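Local coordinates for tyrosine--tRNA ligase (Archaeoglobus fulgidus, PDB 2CYB), which probably attaches tyrosine to its cognate tRNA in two steps, first activating the amino acid with ATP and then transferring it to the acceptor end, at residues 178-181 and 182-185; 189-193 and 194-198. All blocks are in the same frame, centred on the assembly; numbering follows the deposited sequence.

Contact 1 of 2, residues 178-181 and 182-185; sequences IDQR and KIHM. With TYR (tyrosine), chain C.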
loop_
_atom_site.group_PDB
_atom_site.type_symbol
_atom_site.label_atom_id
_atom_site.label_comp_id
_atom_site.label_asym_id
_atom_site.label_seq_id
_atom_site.Cartn_x
_atom_site.Cartn_y
_atom_site.Cartn_z
ATOM N N ILE A 178 -11.824 -18.672 -9.997
ATOM C CA ILE A 178 -11.640 -17.847 -11.178
ATOM C C ILE A 178 -11.708 -16.352 -10.832
ATOM O O ILE A 178 -11.295 -15.506 -11.623
ATOM C CB ILE A 178 -12.707 -18.202 -12.253
ATOM C CG1 ILE A 178 -12.387 -17.501 -13.570
ATOM C CG2 ILE A 178 -14.079 -17.809 -11.770
ATOM C CD1 ILE A 178 -11.283 -18.162 -14.355
ATOM N N ASP A 179 -12.228 -16.017 -9.652
ATOM C CA ASP A 179 -12.274 -14.610 -9.274
ATOM C C ASP A 179 -10.890 -14.093 -8.869
ATOM O O ASP A 179 -10.715 -12.903 -8.623
ATOM C CB ASP A 179 -13.303 -14.356 -8.164
ATOM C CG ASP A 179 -13.145 -15.273 -6.970
ATOM O OD1 ASP A 179 -12.276 -16.176 -6.973
ATOM O OD2 ASP A 179 -13.924 -15.087 -6.010
ATOM N N GLN A 180 -9.909 -14.988 -8.826
ATOM C CA GLN A 180 -8.532 -14.602 -8.487
ATOM C C GLN A 180 -7.755 -14.398 -9.793
ATOM O O GLN A 180 -6.564 -14.081 -9.774
ATOM C CB GLN A 180 -7.818 -15.708 -7.696
ATOM C CG GLN A 180 -8.543 -16.216 -6.453
ATOM C CD GLN A 180 -8.844 -15.109 -5.470
ATOM O OE1 GLN A 180 -7.945 -14.387 -5.037
ATOM N NE2 GLN A 180 -10.115 -14.966 -5.111
ATOM N N ARG A 181 -8.433 -14.569 -10.927
ATOM C CA ARG A 181 -7.770 -14.475 -12.227
ATOM C C ARG A 181 -6.947 -13.223 -12.487
ATOM O O ARG A 181 -5.800 -13.317 -12.927
ATOM C CB ARG A 181 -8.786 -14.658 -13.366
ATOM C CG ARG A 181 -8.125 -14.951 -14.711
ATOM C CD ARG A 181 -9.132 -15.159 -15.848
ATOM N NE ARG A 181 -8.468 -15.697 -17.037
ATOM C CZ ARG A 181 -7.494 -15.079 -17.700
ATOM N NH1 ARG A 181 -7.062 -13.889 -17.304
ATOM N NH2 ARG A 181 -6.935 -15.663 -18.751
ATOM N N LYS A 182 -7.514 -12.053 -12.222
ATOM C CA LYS A 182 -6.784 -10.818 -12.462
ATOM C C LYS A 182 -5.553 -10.692 -11.580
ATOM O O LYS A 182 -4.524 -10.189 -12.025
ATOM C CB LYS A 182 -7.696 -9.600 -12.284
ATOM C CG LYS A 182 -8.773 -9.505 -13.362
ATOM C CD LYS A 182 -9.198 -8.068 -13.602
ATOM C CE LYS A 182 -10.225 -7.978 -14.724
ATOM N NZ LYS A 182 -10.705 -6.584 -14.955
ATOM N N ILE A 183 -5.657 -11.135 -10.331
ATOM C CA ILE A 183 -4.513 -11.082 -9.436
ATOM C C ILE A 183 -3.445 -12.037 -9.976
ATOM O O ILE A 183 -2.263 -11.704 -10.013
ATOM C CB ILE A 183 -4.909 -11.463 -7.993
ATOM C CG1 ILE A 183 -5.785 -10.356 -7.392
ATOM C CG2 ILE A 183 -3.658 -11.671 -7.144
ATOM C CD1 ILE A 183 -6.343 -10.679 -5.998
ATOM N N HIS A 184 -3.860 -13.216 -10.427
ATOM C CA HIS A 184 -2.898 -14.159 -10.971
ATOM C C HIS A 184 -2.251 -13.637 -12.247
ATOM O O HIS A 184 -1.072 -13.888 -12.489
ATOM C CB HIS A 184 -3.552 -15.521 -11.217
ATOM C CG HIS A 184 -3.785 -16.305 -9.965
ATOM N ND1 HIS A 184 -4.483 -17.492 -9.947
ATOM C CD2 HIS A 184 -3.393 -16.077 -8.687
ATOM C CE1 HIS A 184 -4.513 -17.962 -8.710
ATOM N NE2 HIS A 184 -3.859 -17.122 -7.928
ATOM N N MET A 185 -2.996 -12.909 -13.073
ATOM C CA MET A 185 -2.376 -12.382 -14.286
ATOM C C MET A 185 -1.355 -11.315 -13.898
ATOM O O MET A 185 -0.288 -11.203 -14.513
ATOM C CB MET A 185 -3.423 -11.796 -15.234
ATOM C CG MET A 185 -4.391 -12.833 -15.801
ATOM S SD MET A 185 -3.562 -14.237 -16.613
ATOM C CE MET A 185 -3.598 -15.464 -15.294
HETATM N N TYR C . -7.482 -13.657 -2.460
HETATM C CA TYR C . -7.900 -14.975 -1.922
HETATM C C TYR C . -9.412 -15.028 -1.712
HETATM O O TYR C . -9.899 -16.078 -1.263
HETATM C CB TYR C . -7.161 -15.245 -0.607
HETATM C CG TYR C . -5.668 -15.321 -0.816
HETATM C CD1 TYR C . -4.793 -14.489 -0.115
HETATM C CD2 TYR C . -5.129 -16.236 -1.729
HETATM C CE1 TYR C . -3.404 -14.571 -0.319
HETATM C CE2 TYR C . -3.764 -16.325 -1.940
HETATM C CZ TYR C . -2.905 -15.494 -1.233
HETATM O OH TYR C . -1.552 -15.610 -1.438
HETATM O OXT TYR C . -10.090 -14.025 -2.016
HETATM O O HOH W 1 -8.443 -11.353 -9.181
HETATM O O HOH W 2 -10.628 -11.752 -11.483
#
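Q180 and H184 meet at the first turn of helix 181-190, which follows strand 173-177 of the class I Rossmann fold. H184 N donates to Q180 O (2.9 Å, N-H...O 162°), and M185 N repeats the i-to-i+4 bond to R181 O at 2.8 Å. Over one face of the imidazole lies Q180 CB, 4.2 Å from the ring centroid and 15° off the normal, a CH-pi contact; ND1 of that ring bonds H203. The Q180 chain is bent at chi2 (-57°), which folds its amide back toward the bound tyrosine. There Q180 OE1 accepts from the ligand N at 2.7 Å and from Q162, while NE2 bonds ligand OXT weakly and donates to D179 OD1 at 3.1 Å, from above the carboxylate plane. A leucine in place of Q180 would probably leave the ligand ammonium and Q162 NE2 without this acceptor, and D179 OD1 without this donor. Water 1 joins D179 O to I183 N (3.0 Å to the latter). R181, extended from CG to NE, reaches E16 in a salt bridge, and the M185 side chain crosses it obliquely, M185 CG 3.2 Å from R181 NH1 and CE above one guanidinium face toward its rim.

Contact 2 of 2, residues 189-193 and 194-198; sequences ENLPR and LGYSS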
loop_
_atom_site.group_PDB
_atom_site.type_symbol
_atom_site.label_atom_id
_atom_site.label_comp_id
_atom_site.label_asym_id
_atom_site.label_seq_id
_atom_site.Cartn_x
_atom_site.Cartn_y
_atom_site.Cartn_z
ATOM N N GLU A 189 2.648 -11.327 -14.873
ATOM C CA GLU A 189 3.266 -10.205 -15.564
ATOM C C GLU A 189 4.345 -9.473 -14.757
ATOM O O GLU A 189 5.374 -9.076 -15.309
ATOM C CB GLU A 189 2.184 -9.211 -15.999
ATOM C CG GLU A 189 2.687 -8.052 -16.836
ATOM C CD GLU A 189 1.571 -7.126 -17.283
ATOM O OE1 GLU A 189 0.628 -7.604 -17.947
ATOM O OE2 GLU A 189 1.636 -5.917 -16.975
ATOM N N ASN A 190 4.121 -9.321 -13.456
ATOM C CA ASN A 190 5.053 -8.592 -12.598
ATOM C C ASN A 190 6.147 -9.370 -11.879
ATOM O O ASN A 190 7.235 -8.834 -11.670
ATOM C CB ASN A 190 4.264 -7.790 -11.561
ATOM C CG ASN A 190 3.647 -6.544 -12.148
ATOM O OD1 ASN A 190 3.472 -6.436 -13.360
ATOM N ND2 ASN A 190 3.302 -5.596 -11.289
ATOM N N LEU A 191 5.872 -10.612 -11.490
ATOM C CA LEU A 191 6.873 -11.396 -10.774
ATOM C C LEU A 191 8.205 -11.517 -11.514
ATOM O O LEU A 191 9.262 -11.439 -10.895
ATOM C CB LEU A 191 6.340 -12.785 -10.424
ATOM C CG LEU A 191 5.256 -12.789 -9.331
ATOM C CD1 LEU A 191 4.923 -14.212 -8.949
ATOM C CD2 LEU A 191 5.747 -12.030 -8.109
ATOM N N PRO A 192 8.176 -11.693 -12.845
ATOM C CA PRO A 192 9.463 -11.805 -13.535
ATOM C C PRO A 192 10.311 -10.540 -13.377
ATOM O O PRO A 192 11.539 -10.613 -13.354
ATOM C CB PRO A 192 9.058 -12.053 -14.988
ATOM C CG PRO A 192 7.742 -12.783 -14.857
ATOM C CD PRO A 192 7.057 -11.971 -13.768
ATOM N N ARG A 193 9.652 -9.388 -13.262
ATOM C CA ARG A 193 10.360 -8.122 -13.113
ATOM C C ARG A 193 11.103 -8.062 -11.787
ATOM O O ARG A 193 11.998 -7.233 -11.606
ATOM C CB ARG A 193 9.394 -6.947 -13.221
ATOM C CG ARG A 193 8.703 -6.830 -14.570
ATOM C CD ARG A 193 9.683 -6.470 -15.674
ATOM N NE ARG A 193 8.996 -6.212 -16.938
ATOM C CZ ARG A 193 9.559 -5.632 -17.989
ATOM N NH1 ARG A 193 10.830 -5.242 -17.937
ATOM N NH2 ARG A 193 8.844 -5.429 -19.091
ATOM N N LEU A 194 10.730 -8.939 -10.860
ATOM C CA LEU A 194 11.387 -8.984 -9.565
ATOM C C LEU A 194 12.312 -10.189 -9.479
ATOM O O LEU A 194 12.788 -10.547 -8.405
ATOM C CB LEU A 194 10.347 -9.023 -8.437
ATOM C CG LEU A 194 9.771 -7.655 -8.041
ATOM C CD1 LEU A 194 9.032 -7.033 -9.210
ATOM C CD2 LEU A 194 8.832 -7.814 -6.857
ATOM N N GLY A 195 12.555 -10.817 -10.623
ATOM C CA GLY A 195 13.433 -11.971 -10.654
ATOM C C GLY A 195 12.794 -13.293 -10.268
ATOM O O GLY A 195 13.503 -14.231 -9.914
ATOM N N TYR A 196 11.466 -13.378 -10.318
ATOM C CA TYR A 196 10.783 -14.621 -9.977
ATOM C C TYR A 196 10.091 -15.199 -11.205
ATOM O O TYR A 196 9.797 -14.481 -12.153
ATOM C CB TYR A 196 9.751 -14.384 -8.874
ATOM C CG TYR A 196 10.338 -13.805 -7.608
ATOM C CD1 TYR A 196 9.989 -12.524 -7.182
ATOM C CD2 TYR A 196 11.225 -14.541 -6.827
ATOM C CE1 TYR A 196 10.505 -11.989 -6.006
ATOM C CE2 TYR A 196 11.754 -14.015 -5.645
ATOM C CZ TYR A 196 11.385 -12.739 -5.244
ATOM O OH TYR A 196 11.887 -12.215 -4.078
ATOM N N SER A 197 9.820 -16.498 -11.188
ATOM C CA SER A 197 9.176 -17.121 -12.337
ATOM C C SER A 197 7.674 -16.860 -12.393
ATOM O O SER A 197 7.024 -16.633 -11.371
ATOM C CB SER A 197 9.451 -18.629 -12.336
ATOM O OG SER A 197 9.105 -19.210 -11.094
ATOM N N SER A 198 7.132 -16.870 -13.603
ATOM C CA SER A 198 5.706 -16.665 -13.805
ATOM C C SER A 198 5.046 -17.986 -13.413
ATOM O O SER A 198 5.425 -19.046 -13.907
ATOM C CB SER A 198 5.433 -16.332 -15.272
ATOM O OG SER A 198 4.059 -16.066 -15.491
#
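L191 and Y196 close a Schellman motif where the chain leaves helix 181-190 through a 3-10 turn. Its two defining backbone bonds are both present: Y196 N donates to L191 O at 3.0 Å (6→1), and G195 N to P192 O at 2.9 Å (5→2). L191 O also accepts from L194 N at 2.9 Å, the two donors arriving from opposite faces of the carbonyl plane. G195 supplies the positive phi (82°), a conformation in which any side chain would collide with the carbonyl O of L194 and which glycine tolerates; it turns the chain so that Y196 N can complete the 6→1 bond. A CA-H...O contact follows, with P192 CA 3.0 Å from Y196 O, and the proline ring carbons CB and CG lie against that same oxygen. The apolar contact usual in this motif joins L191 CB to Y196 CB at 4.1 Å. Separately, L194, with CG beside its own backbone N (chi1 -82°), lays its CD1 methyl 3.5 Å from N190 O in a van der Waals touch. Outside the turn, Y196 OH is hydrogen-bonded to D124. L194 packs on helices 119-131 and 154-168, L191 and Y196 on the latter, and the chain then runs into strand 200-204.

The two contacts mark the opposite ends of helix 181-190, in series along the chain and with centres about 16 Å apart. Contact 1 opens the helix beside the substrate: Q180 bonds the bound tyrosine directly, and the I183 side chain comes within about 4 Å of that of Y158, another tyrosine-binding residue. Contact 2 closes the helix farther out, its centre about 25 Å from that of the chain against 13 Å for contact 1; the L191 side chain stays about 10 Å from the ligand and about 8 Å from those of Y36 and D165. Helix 154-168, which carries Y158, Q162 and D165, is touched by side chains of both contacts.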